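Local structure of exported gluconolactonase (Xanthomonas campestris pv. campestris, 3DR2) at residues T283-A287 with Q288-F292; A194-D198 with E199-Y203; V262-S265 with D266-L270; W52-A55 with Q56-L59. The protein hydrolyses gluconolactone to gluconate, probably with the help of bound calcium, as a six-bladed beta-propeller enzyme of the SMP-30/gluconolactonase family. All blocks are in the same frame, centred on the assembly; numbering follows the deposited sequence.

Contact 1 of 4, residues T283-A287 with Q288-F292; sequences TFDQA and QQRLF
Thr283 and Phe292 form an antiparallel hydrogen-bonded pair, with Phe292 N to Thr283 O at 2.8 Å and the reciprocal Thr283 N to Phe292 O at 2.9 Å. One step nearer the loop, Phe284 and Leu291 make a non-hydrogen-bonded pair. This is the end of a beta hairpin in one blade of the propeller, joining edge strand 281-284 to strand 290-295. A type I turn from Asp285 to Gln288 reverses the chain, and Gln288, at positive phi, leads into the returning strand.

Asp285 organises the loop with its carboxylate. Its CG sits between the backbone N and carbonyl carbon (chi1 59°), which turns the group inward across the hairpin. Asp285 OD1 receives two backbone donors: Gln289 N at 2.8 Å on its syn lone pair, and Arg290 N from above the carboxylate plane. Asp285 OD2 takes the side-on salt bridge of Arg290, with Arg290 NE at 3.0 Å and NH2 at 3.2 Å. The carboxylate and guanidinium planes are 72° apart, yet OD2 lies in the guanidinium plane. The two oxygens thus divide the work, one holding the backbone and the other fixing the arginine, whose NH2 has a second partner in Glu74.

On the face carrying Phe284 and Leu291, the leucine lies over the phenylalanine ring, which also meets Trp253 edge-to-face. On the other face Phe292 offers its ring edge to Asp285 CB, and the side chain of Thr283 lies about 4 Å from a bound calcium ion. The CH-pi contact is made by Leu291 CD1, 3.8 Å from the centroid of the Phe284 ring.

Contact 2 of 4, residues A194-D198 with E199-Y203; sequences AFSPD and EQTLY
Glu199 closes the type I turn that begins at Ser196, Glu199 N reaching Ser196 O at 2.9 Å, at the tip of a beta hairpin between strands 190-195 and 201-206 of one propeller blade. Its CG packs on Phe195 CG, while its carboxylate looks beyond the hairpin, where OE1 accepts from the backbone of Arg140.

Gln200 follows with a backbone bond, Gln200 N donating to Asp198 OD2 at 2.9 Å. The donor comes from above the carboxylate plane, and the bond is nearly straight at nitrogen (165°).

Thr201 meets Ser196 through both of its backbone polar atoms. Thr201 O receives Ser196 N at 3.0 Å, and Thr201 N donates to Ser196 OG. A chi1 of 57° points that hydroxyl back into the turn, where Ser196 OG donates a hydrogen bond to Asp198 OD2 at 2.6 Å. A water donates to the same OD2 and is hydrogen-bonded to Thr201 OG1, so three donors converge on one carboxylate oxygen.

Leu202 pairs with Phe195 without backbone hydrogen bonds between them. Leu202 CG lies over one face of the Phe195 ring, 4.2 Å from the centroid and toward the rim; Trp145 meets that ring edge-to-face. Tyr203 returns to hydrogen-bonded pairing with Ala194. The tyrosine ring carries Thr201 CG2 over one face, 3.7 Å above the Tyr203 plane, and brings its edge to the opposing strand, where Tyr203 CD1 is 3.4 Å from Ala194 O.

Contact 3 of 4, residues V262-S265 with D266-L270; sequences VFDS and DGQLL
Val262 opens the pairing with Leu270: Val262 O receives Leu270 N at 2.6 Å in an almost straight bond (170°). The two residues belong to a beta hairpin that links strands 259-263 and 269-274 of a propeller blade. Val262 CG1 and Leu270 CD1 also approach each other, and both side chains pack on Leu28 of the helix 26-32, which covers this side of the blade.

Phe263 faces Leu269 as a non-hydrogen-bonded pair, the CA atoms 4.4 Å apart. Leu269 reaches over the ring with CD2, which is 4.0 Å from the Phe263 centroid in a CH-pi contact. The backbones touch as well, through a CA-H...O contact from Phe263 CA to Gln268 O.

Asp264 is the polar centre of the loop. Asp264 N donates to Gln268 O at 2.9 Å, and its O receives Gly267 N to complete the type I turn that runs from Asp264 to Gly267. With chi1 at 66° the carboxylate folds back over the turn. From there Asp264 OD2 accepts Gln268 N at 2.9 Å, from above the carboxylate plane, and a weak bond from Asp266 N. The CB of the same aspartate rests against Leu270 CD1, so one side chain meets both the polar loop and the apolar start of the strand.

Ser265, at the exposed tip, is tied to its neighbour through solvent: one water lies 2.9 Å from Ser265 OG and donates to Asp266 OD2 at 2.9 Å.

Contact 4 of 4, residues W52-A55 with Q56-L59; sequences WWEA and QRTL
Trp53 and Thr58 make the backbone core of this tight beta hairpin, which joins strands 47-53 and 58-63 in a propeller blade. Trp53 N donates to Thr58 O at 2.9 Å. Trp53 O accepts twice, from Gln56 N at 3.1 Å and Thr58 N at 3.2 Å, which arrive from opposite faces of the carbonyl plane. Arg57 and Thr58 both stand opposite Trp53, a G1 beta bulge with Arg57 at positive phi. The hydroxyl of Thr58 turns back to Gln56 O.

The aromatic contacts lie on the two faces of the hairpin. On one, Gln56 runs alongside the indole of Trp53 and sets its CG directly above the six-membered ring, 3.4 Å from the centroid along the normal. The tryptophan's NE1 bonds outside the hairpin, to Gln97 O. On the other face the Trp52 ring covers the backbone of Arg57 and Thr58, Trp52 CH2 lying 3.6 Å from Arg57 C. Its CZ2 lies over the centre of the Arg57 guanidinium, but the planes are 69° apart and the groups are not stacked.

Charged groups meet beside Trp52. Trp52 NE1 donates to Glu54 OE1 at 2.9 Å, nearly in the ring plane. Arg57 NH1 lies 3.6 Å from Glu54 OE1, which is well out of the guanidinium plane. OE1 accepts directed bonds from the indole N-H and from a water that in turn accepts from NH1, whereas no N-H of Arg57 points at it. Glu54 and Arg57 therefore probably attract each other chiefly through charge, with the water as a bridge, while Arg57 NE makes its salt bridge with Glu74.

The four hairpins come in the order contact 4, 2, 3, 1 along the chain and sit in four different antiparallel sheets, the blades of the propeller. Contacts 1 and 4 touch, with centres about 11 Å apart: Gln286 packs on Trp52 and Glu54, and Arg290 and Arg57 both make salt bridges with Glu74. The sheet of contact 1 combines strands 14-15 and 38-41 with C-terminal ones, consistent with closure of the propeller ring. Centres of contacts 2 and 3 are about 14 Å apart, those of contacts 3 and 4 about 28 Å. Contacts 1, 2 and 4 each include an outermost strand of their sheet; the side chains of Thr283 and Ala194 lie about 4 and 6 Å from bound calcium.

Contact 1 of 4, residues T283-A287 with Q288-F292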
loop_
_atom_site.group_PDB
_atom_site.type_symbol
_atom_site.label_atom_id
_atom_site.label_comp_id
_atom_site.label_asym_id
_atom_site.label_seq_id
_atom_site.Cartn_x
_atom_site.Cartn_y
_atom_site.Cartn_z
ATOM N N THR A 283 10.117 -13.073 -14.776
ATOM C CA THR A 283 11.435 -12.921 -15.378
ATOM C C THR A 283 12.285 -14.112 -14.945
ATOM O O THR A 283 11.929 -14.829 -14.009
ATOM C CB THR A 283 12.111 -11.596 -14.907
ATOM O OG1 THR A 283 13.165 -11.238 -15.812
ATOM C CG2 THR A 283 12.696 -11.754 -13.500
ATOM N N PHE A 284 13.391 -14.336 -15.643
ATOM C CA PHE A 284 14.293 -15.430 -15.301
ATOM C C PHE A 284 15.553 -14.865 -14.688
ATOM O O PHE A 284 15.827 -13.665 -14.793
ATOM C CB PHE A 284 14.716 -16.214 -16.543
ATOM C CG PHE A 284 13.717 -17.225 -16.998
ATOM C CD1 PHE A 284 12.790 -16.913 -17.980
ATOM C CD2 PHE A 284 13.711 -18.500 -16.447
ATOM C CE1 PHE A 284 11.866 -17.864 -18.411
ATOM C CE2 PHE A 284 12.792 -19.457 -16.869
ATOM C CZ PHE A 284 11.870 -19.136 -17.854
ATOM N N ASP A 285 16.322 -15.734 -14.043
ATOM C CA ASP A 285 17.592 -15.310 -13.492
ATOM C C ASP A 285 18.552 -15.391 -14.680
ATOM O O ASP A 285 18.155 -15.772 -15.785
ATOM C CB ASP A 285 18.034 -16.240 -12.350
ATOM C CG ASP A 285 18.184 -17.682 -12.786
ATOM O OD1 ASP A 285 17.559 -18.086 -13.787
ATOM O OD2 ASP A 285 18.921 -18.418 -12.108
ATOM N N GLN A 286 19.800 -15.014 -14.452
ATOM C CA GLN A 286 20.836 -15.032 -15.472
ATOM C C GLN A 286 20.888 -16.330 -16.284
ATOM O O GLN A 286 20.835 -16.313 -17.516
ATOM C CB GLN A 286 22.184 -14.802 -14.793
ATOM C CG GLN A 286 22.862 -13.510 -15.158
ATOM C CD GLN A 286 23.551 -13.607 -16.492
ATOM O OE1 GLN A 286 22.922 -13.912 -17.504
ATOM N NE2 GLN A 286 24.852 -13.357 -16.504
ATOM N N ALA A 287 20.992 -17.452 -15.583
ATOM C CA ALA A 287 21.086 -18.760 -16.227
ATOM C C ALA A 287 19.767 -19.278 -16.793
ATOM O O ALA A 287 19.747 -20.277 -17.519
ATOM C CB ALA A 287 21.656 -19.776 -15.233
ATOM N N GLN A 288 18.676 -18.589 -16.476
ATOM C CA GLN A 288 17.341 -18.991 -16.910
ATOM C C GLN A 288 17.033 -20.381 -16.352
ATOM O O GLN A 288 16.467 -21.237 -17.029
ATOM C CB GLN A 288 17.219 -18.971 -18.446
ATOM C CG GLN A 288 17.668 -17.646 -19.064
ATOM C CD GLN A 288 17.056 -17.345 -20.427
ATOM O OE1 GLN A 288 16.688 -18.247 -21.183
ATOM N NE2 GLN A 288 16.967 -16.060 -20.754
ATOM N N GLN A 289 17.423 -20.588 -15.097
ATOM C CA GLN A 289 17.186 -21.846 -14.398
ATOM C C GLN A 289 16.157 -21.642 -13.299
ATOM O O GLN A 289 15.748 -22.589 -12.638
ATOM C CB GLN A 289 18.482 -22.383 -13.786
ATOM C CG GLN A 289 19.429 -23.017 -14.800
ATOM C CD GLN A 289 18.900 -24.320 -15.372
ATOM O OE1 GLN A 289 19.378 -24.793 -16.401
ATOM N NE2 GLN A 289 17.920 -24.915 -14.702
ATOM N N ARG A 290 15.754 -20.391 -13.096
ATOM C CA ARG A 290 14.752 -20.072 -12.086
ATOM C C ARG A 290 13.821 -19.009 -12.647
ATOM O O ARG A 290 14.277 -17.979 -13.135
ATOM C CB ARG A 290 15.414 -19.550 -10.804
ATOM C CG ARG A 290 16.204 -20.592 -10.024
ATOM C CD ARG A 290 16.969 -19.953 -8.869
ATOM N NE ARG A 290 18.006 -19.047 -9.356
ATOM C CZ ARG A 290 18.826 -18.345 -8.579
ATOM N NH1 ARG A 290 18.743 -18.428 -7.256
ATOM N NH2 ARG A 290 19.752 -17.573 -9.130
ATOM N N LEU A 291 12.523 -19.283 -12.596
ATOM C CA LEU A 291 11.521 -18.343 -13.085
ATOM C C LEU A 291 10.901 -17.637 -11.888
ATOM O O LEU A 291 10.335 -18.285 -11.009
ATOM C CB LEU A 291 10.420 -19.077 -13.850
ATOM C CG LEU A 291 9.224 -18.215 -14.268
ATOM C CD1 LEU A 291 9.617 -17.318 -15.441
ATOM C CD2 LEU A 291 8.057 -19.118 -14.648
ATOM N N PHE A 292 11.011 -16.312 -11.859
ATOM C CA PHE A 292 10.440 -15.514 -10.780
ATOM C C PHE A 292 9.122 -14.911 -11.273
ATOM O O PHE A 292 9.039 -14.405 -12.398
ATOM C CB PHE A 292 11.411 -14.402 -10.379
ATOM C CG PHE A 292 12.706 -14.907 -9.803
ATOM C CD1 PHE A 292 12.839 -15.105 -8.434
ATOM C CD2 PHE A 292 13.785 -15.199 -10.631
ATOM C CE1 PHE A 292 14.033 -15.588 -7.892
ATOM C CE2 PHE A 292 14.984 -15.683 -10.100
ATOM C CZ PHE A 292 15.103 -15.876 -8.727
#

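Contact 2 of 4, residues A194-D198 with E199-Y203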
loop_
_atom_site.group_PDB
_atom_site.type_symbol
_atom_site.label_atom_id
_atom_site.label_comp_id
_atom_site.label_asym_id
_atom_site.label_seq_id
_atom_site.Cartn_x
_atom_site.Cartn_y
_atom_site.Cartn_z
ATOM N N ALA A 194 9.026 -7.073 -24.375
ATOM C CA ALA A 194 10.216 -7.914 -24.389
ATOM C C ALA A 194 10.643 -8.194 -25.827
ATOM O O ALA A 194 9.807 -8.283 -26.727
ATOM C CB ALA A 194 9.931 -9.235 -23.673
ATOM N N PHE A 195 11.949 -8.332 -26.033
ATOM C CA PHE A 195 12.500 -8.633 -27.354
ATOM C C PHE A 195 12.687 -10.127 -27.539
ATOM O O PHE A 195 12.831 -10.869 -26.568
ATOM C CB PHE A 195 13.880 -7.990 -27.534
ATOM C CG PHE A 195 13.846 -6.623 -28.129
ATOM C CD1 PHE A 195 14.234 -5.518 -27.381
ATOM C CD2 PHE A 195 13.450 -6.438 -29.449
ATOM C CE1 PHE A 195 14.230 -4.250 -27.940
ATOM C CE2 PHE A 195 13.443 -5.172 -30.017
ATOM C CZ PHE A 195 13.834 -4.076 -29.260
ATOM N N SER A 196 12.684 -10.565 -28.794
ATOM C CA SER A 196 12.933 -11.965 -29.100
ATOM C C SER A 196 14.448 -12.071 -28.929
ATOM O O SER A 196 15.141 -11.049 -28.877
ATOM C CB SER A 196 12.562 -12.268 -30.548
ATOM O OG SER A 196 13.275 -11.413 -31.425
ATOM N N PRO A 197 14.990 -13.295 -28.848
ATOM C CA PRO A 197 16.445 -13.365 -28.685
ATOM C C PRO A 197 17.254 -12.617 -29.748
ATOM O O PRO A 197 18.236 -11.953 -29.422
ATOM C CB PRO A 197 16.728 -14.874 -28.653
ATOM C CG PRO A 197 15.500 -15.502 -29.262
ATOM C CD PRO A 197 14.380 -14.631 -28.775
ATOM N N ASP A 198 16.844 -12.696 -31.009
ATOM C CA ASP A 198 17.580 -12.009 -32.069
ATOM C C ASP A 198 17.212 -10.534 -32.182
ATOM O O ASP A 198 17.729 -9.814 -33.037
ATOM C CB ASP A 198 17.356 -12.712 -33.418
ATOM C CG ASP A 198 15.913 -12.635 -33.900
ATOM O OD1 ASP A 198 15.628 -13.209 -34.972
ATOM O OD2 ASP A 198 15.066 -12.010 -33.225
ATOM N N GLU A 199 16.316 -10.088 -31.310
ATOM C CA GLU A 199 15.855 -8.706 -31.297
ATOM C C GLU A 199 15.206 -8.234 -32.600
ATOM O O GLU A 199 15.107 -7.036 -32.842
ATOM C CB GLU A 199 17.004 -7.762 -30.924
ATOM C CG GLU A 199 17.405 -7.842 -29.456
ATOM C CD GLU A 199 18.355 -6.731 -29.039
ATOM O OE1 GLU A 199 18.627 -6.605 -27.828
ATOM O OE2 GLU A 199 18.832 -5.979 -29.918
ATOM N N GLN A 200 14.764 -9.171 -33.436
ATOM C CA GLN A 200 14.112 -8.810 -34.695
ATOM C C GLN A 200 12.621 -8.574 -34.474
ATOM O O GLN A 200 11.946 -7.959 -35.303
ATOM C CB GLN A 200 14.299 -9.911 -35.745
ATOM C CG GLN A 200 15.685 -9.963 -36.368
ATOM C CD GLN A 200 15.773 -10.969 -37.508
ATOM O OE1 GLN A 200 15.691 -12.179 -37.294
ATOM N NE2 GLN A 200 15.930 -10.469 -38.730
ATOM N N THR A 201 12.114 -9.062 -33.347
ATOM C CA THR A 201 10.706 -8.908 -33.013
ATOM C C THR A 201 10.564 -8.310 -31.619
ATOM O O THR A 201 11.265 -8.705 -30.697
ATOM C CB THR A 201 9.970 -10.272 -33.041
ATOM O OG1 THR A 201 10.046 -10.834 -34.357
ATOM C CG2 THR A 201 8.500 -10.105 -32.651
ATOM N N LEU A 202 9.671 -7.337 -31.481
ATOM C CA LEU A 202 9.418 -6.715 -30.185
ATOM C C LEU A 202 7.985 -7.071 -29.823
ATOM O O LEU A 202 7.063 -6.822 -30.607
ATOM C CB LEU A 202 9.542 -5.190 -30.269
ATOM C CG LEU A 202 9.776 -4.384 -28.978
ATOM C CD1 LEU A 202 9.033 -3.064 -29.069
ATOM C CD2 LEU A 202 9.325 -5.152 -27.757
ATOM N N TYR A 203 7.799 -7.662 -28.646
ATOM C CA TYR A 203 6.468 -8.031 -28.183
ATOM C C TYR A 203 6.024 -6.981 -27.173
ATOM O O TYR A 203 6.807 -6.571 -26.319
ATOM C CB TYR A 203 6.491 -9.399 -27.501
ATOM C CG TYR A 203 7.049 -10.522 -28.344
ATOM C CD1 TYR A 203 8.370 -10.935 -28.201
ATOM C CD2 TYR A 203 6.245 -11.189 -29.271
ATOM C CE1 TYR A 203 8.879 -11.984 -28.951
ATOM C CE2 TYR A 203 6.745 -12.240 -30.027
ATOM C CZ TYR A 203 8.066 -12.636 -29.858
ATOM O OH TYR A 203 8.568 -13.692 -30.585
HETATM O O HOH W 1 12.361 -12.387 -34.489
#

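Contact 3 of 4, residues V262-S265 with D266-L270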
loop_
_atom_site.group_PDB
_atom_site.type_symbol
_atom_site.label_atom_id
_atom_site.label_comp_id
_atom_site.label_asym_id
_atom_site.label_seq_id
_atom_site.Cartn_x
_atom_site.Cartn_y
_atom_site.Cartn_z
ATOM N N VAL A 262 2.959 -20.125 -21.362
ATOM C CA VAL A 262 4.167 -20.225 -22.161
ATOM C C VAL A 262 3.800 -20.461 -23.624
ATOM O O VAL A 262 3.054 -21.390 -23.943
ATOM C CB VAL A 262 5.067 -21.378 -21.664
ATOM C CG1 VAL A 262 6.411 -21.327 -22.366
ATOM C CG2 VAL A 262 5.251 -21.278 -20.154
ATOM N N PHE A 263 4.311 -19.600 -24.500
ATOM C CA PHE A 263 4.059 -19.697 -25.935
ATOM C C PHE A 263 5.380 -19.875 -26.669
ATOM O O PHE A 263 6.411 -19.391 -26.207
ATOM C CB PHE A 263 3.423 -18.412 -26.471
ATOM C CG PHE A 263 2.171 -17.996 -25.765
ATOM C CD1 PHE A 263 2.230 -17.225 -24.609
ATOM C CD2 PHE A 263 0.923 -18.348 -26.273
ATOM C CE1 PHE A 263 1.061 -16.805 -23.971
ATOM C CE2 PHE A 263 -0.248 -17.936 -25.644
ATOM C CZ PHE A 263 -0.179 -17.163 -24.491
ATOM N N ASP A 264 5.355 -20.563 -27.809
ATOM C CA ASP A 264 6.570 -20.719 -28.592
ATOM C C ASP A 264 6.620 -19.487 -29.490
ATOM O O ASP A 264 5.695 -18.676 -29.467
ATOM C CB ASP A 264 6.560 -22.035 -29.403
ATOM C CG ASP A 264 5.499 -22.074 -30.498
ATOM O OD1 ASP A 264 5.243 -23.185 -31.018
ATOM O OD2 ASP A 264 4.935 -21.022 -30.857
ATOM N N SER A 265 7.684 -19.331 -30.268
ATOM C CA SER A 265 7.816 -18.158 -31.126
ATOM C C SER A 265 6.726 -18.021 -32.188
ATOM O O SER A 265 6.539 -16.942 -32.753
ATOM C CB SER A 265 9.192 -18.149 -31.795
ATOM O OG SER A 265 9.371 -19.291 -32.611
ATOM N N ASP A 266 6.002 -19.100 -32.466
ATOM C CA ASP A 266 4.942 -19.024 -33.464
ATOM C C ASP A 266 3.604 -18.658 -32.827
ATOM O O ASP A 266 2.580 -18.611 -33.504
ATOM C CB ASP A 266 4.811 -20.346 -34.230
ATOM C CG ASP A 266 6.072 -20.701 -35.004
ATOM O OD1 ASP A 266 6.590 -19.834 -35.743
ATOM O OD2 ASP A 266 6.543 -21.852 -34.883
ATOM N N GLY A 267 3.620 -18.404 -31.520
ATOM C CA GLY A 267 2.398 -18.029 -30.826
ATOM C C GLY A 267 1.581 -19.199 -30.308
ATOM O O GLY A 267 0.462 -19.015 -29.829
ATOM N N GLN A 268 2.129 -20.404 -30.404
ATOM C CA GLN A 268 1.427 -21.592 -29.929
ATOM C C GLN A 268 1.572 -21.774 -28.422
ATOM O O GLN A 268 2.685 -21.784 -27.893
ATOM C CB GLN A 268 1.953 -22.842 -30.638
ATOM C CG GLN A 268 1.371 -24.140 -30.098
ATOM C CD GLN A 268 1.920 -25.364 -30.805
ATOM O OE1 GLN A 268 3.133 -25.571 -30.864
ATOM N NE2 GLN A 268 1.025 -26.186 -31.344
ATOM N N LEU A 269 0.442 -21.929 -27.739
ATOM C CA LEU A 269 0.441 -22.127 -26.293
ATOM C C LEU A 269 1.050 -23.494 -25.999
ATOM O O LEU A 269 0.599 -24.513 -26.530
ATOM C CB LEU A 269 -0.990 -22.058 -25.749
ATOM C CG LEU A 269 -1.208 -22.069 -24.228
ATOM C CD1 LEU A 269 -0.826 -23.417 -23.640
ATOM C CD2 LEU A 269 -0.396 -20.949 -23.596
ATOM N N LEU A 270 2.066 -23.511 -25.143
ATOM C CA LEU A 270 2.768 -24.739 -24.788
ATOM C C LEU A 270 2.348 -25.319 -23.441
ATOM O O LEU A 270 2.474 -26.523 -23.214
ATOM C CB LEU A 270 4.279 -24.483 -24.786
ATOM C CG LEU A 270 4.844 -23.885 -26.079
ATOM C CD1 LEU A 270 6.357 -23.725 -25.975
ATOM C CD2 LEU A 270 4.480 -24.787 -27.249
HETATM O O HOH W 2 8.468 -22.001 -32.677
#

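Contact 4 of 4, residues W52-A55 with Q56-L59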
loop_
_atom_site.group_PDB
_atom_site.type_symbol
_atom_site.label_atom_id
_atom_site.label_comp_id
_atom_site.label_asym_id
_atom_site.label_seq_id
_atom_site.Cartn_x
_atom_site.Cartn_y
_atom_site.Cartn_z
ATOM N N TRP A 52 16.321 -9.583 -12.575
ATOM C CA TRP A 52 17.470 -10.249 -11.980
ATOM C C TRP A 52 18.693 -9.344 -12.072
ATOM O O TRP A 52 19.049 -8.874 -13.152
ATOM C CB TRP A 52 17.745 -11.577 -12.688
ATOM C CG TRP A 52 18.990 -12.248 -12.189
ATOM C CD1 TRP A 52 20.197 -12.312 -12.823
ATOM C CD2 TRP A 52 19.164 -12.906 -10.927
ATOM N NE1 TRP A 52 21.112 -12.966 -12.036
ATOM C CE2 TRP A 52 20.505 -13.341 -10.867
ATOM C CE3 TRP A 52 18.318 -13.167 -9.842
ATOM C CZ2 TRP A 52 21.025 -14.027 -9.759
ATOM C CZ3 TRP A 52 18.833 -13.848 -8.739
ATOM C CH2 TRP A 52 20.176 -14.270 -8.709
ATOM N N TRP A 53 19.326 -9.118 -10.927
ATOM C CA TRP A 53 20.497 -8.256 -10.816
ATOM C C TRP A 53 21.718 -9.134 -10.541
ATOM O O TRP A 53 22.032 -9.432 -9.389
ATOM C CB TRP A 53 20.268 -7.279 -9.659
ATOM C CG TRP A 53 21.207 -6.123 -9.593
ATOM C CD1 TRP A 53 22.101 -5.723 -10.548
ATOM C CD2 TRP A 53 21.304 -5.172 -8.526
ATOM N NE1 TRP A 53 22.745 -4.578 -10.138
ATOM C CE2 TRP A 53 22.274 -4.219 -8.902
ATOM C CE3 TRP A 53 20.664 -5.034 -7.286
ATOM C CZ2 TRP A 53 22.620 -3.138 -8.083
ATOM C CZ3 TRP A 53 21.008 -3.958 -6.472
ATOM C CH2 TRP A 53 21.978 -3.026 -6.876
ATOM N N GLU A 54 22.396 -9.545 -11.609
ATOM C CA GLU A 54 23.567 -10.413 -11.506
ATOM C C GLU A 54 24.653 -9.907 -10.559
ATOM O O GLU A 54 25.150 -10.660 -9.713
ATOM C CB GLU A 54 24.168 -10.639 -12.896
ATOM C CG GLU A 54 25.422 -11.511 -12.909
ATOM C CD GLU A 54 25.154 -12.984 -12.620
ATOM O OE1 GLU A 54 24.003 -13.365 -12.330
ATOM O OE2 GLU A 54 26.118 -13.775 -12.686
ATOM N N ALA A 55 25.023 -8.640 -10.697
ATOM C CA ALA A 55 26.064 -8.054 -9.858
ATOM C C ALA A 55 25.842 -8.257 -8.356
ATOM O O ALA A 55 26.801 -8.348 -7.585
ATOM C CB ALA A 55 26.196 -6.570 -10.163
ATOM N N GLN A 56 24.584 -8.338 -7.937
ATOM C CA GLN A 56 24.267 -8.520 -6.525
ATOM C C GLN A 56 23.537 -9.834 -6.252
ATOM O O GLN A 56 23.071 -10.066 -5.130
ATOM C CB GLN A 56 23.406 -7.346 -6.036
ATOM C CG GLN A 56 24.034 -5.973 -6.253
ATOM C CD GLN A 56 24.276 -5.237 -4.950
ATOM O OE1 GLN A 56 24.757 -4.100 -4.940
ATOM N NE2 GLN A 56 23.938 -5.880 -3.841
ATOM N N ARG A 57 23.456 -10.685 -7.273
ATOM C CA ARG A 57 22.756 -11.968 -7.195
ATOM C C ARG A 57 21.472 -11.799 -6.408
ATOM O O ARG A 57 21.166 -12.564 -5.485
ATOM C CB ARG A 57 23.645 -13.046 -6.564
ATOM C CG ARG A 57 24.854 -13.397 -7.434
ATOM C CD ARG A 57 25.384 -14.801 -7.142
ATOM N NE ARG A 57 24.449 -15.849 -7.556
ATOM C CZ ARG A 57 24.268 -16.259 -8.809
ATOM N NH1 ARG A 57 24.963 -15.718 -9.803
ATOM N NH2 ARG A 57 23.379 -17.210 -9.071
ATOM N N THR A 58 20.713 -10.787 -6.812
ATOM C CA THR A 58 19.462 -10.433 -6.160
ATOM C C THR A 58 18.316 -10.265 -7.154
ATOM O O THR A 58 18.515 -9.740 -8.248
ATOM C CB THR A 58 19.631 -9.094 -5.407
ATOM O OG1 THR A 58 20.643 -9.231 -4.400
ATOM C CG2 THR A 58 18.318 -8.659 -4.765
ATOM N N LEU A 59 17.124 -10.720 -6.776
ATOM C CA LEU A 59 15.946 -10.541 -7.623
ATOM C C LEU A 59 15.307 -9.248 -7.115
ATOM O O LEU A 59 14.829 -9.184 -5.981
ATOM C CB LEU A 59 14.955 -11.701 -7.468
ATOM C CG LEU A 59 13.749 -11.736 -8.424
ATOM C CD1 LEU A 59 12.756 -10.611 -8.115
ATOM C CD2 LEU A 59 14.244 -11.627 -9.866
HETATM O O HOH W 3 23.870 -16.264 -12.463
#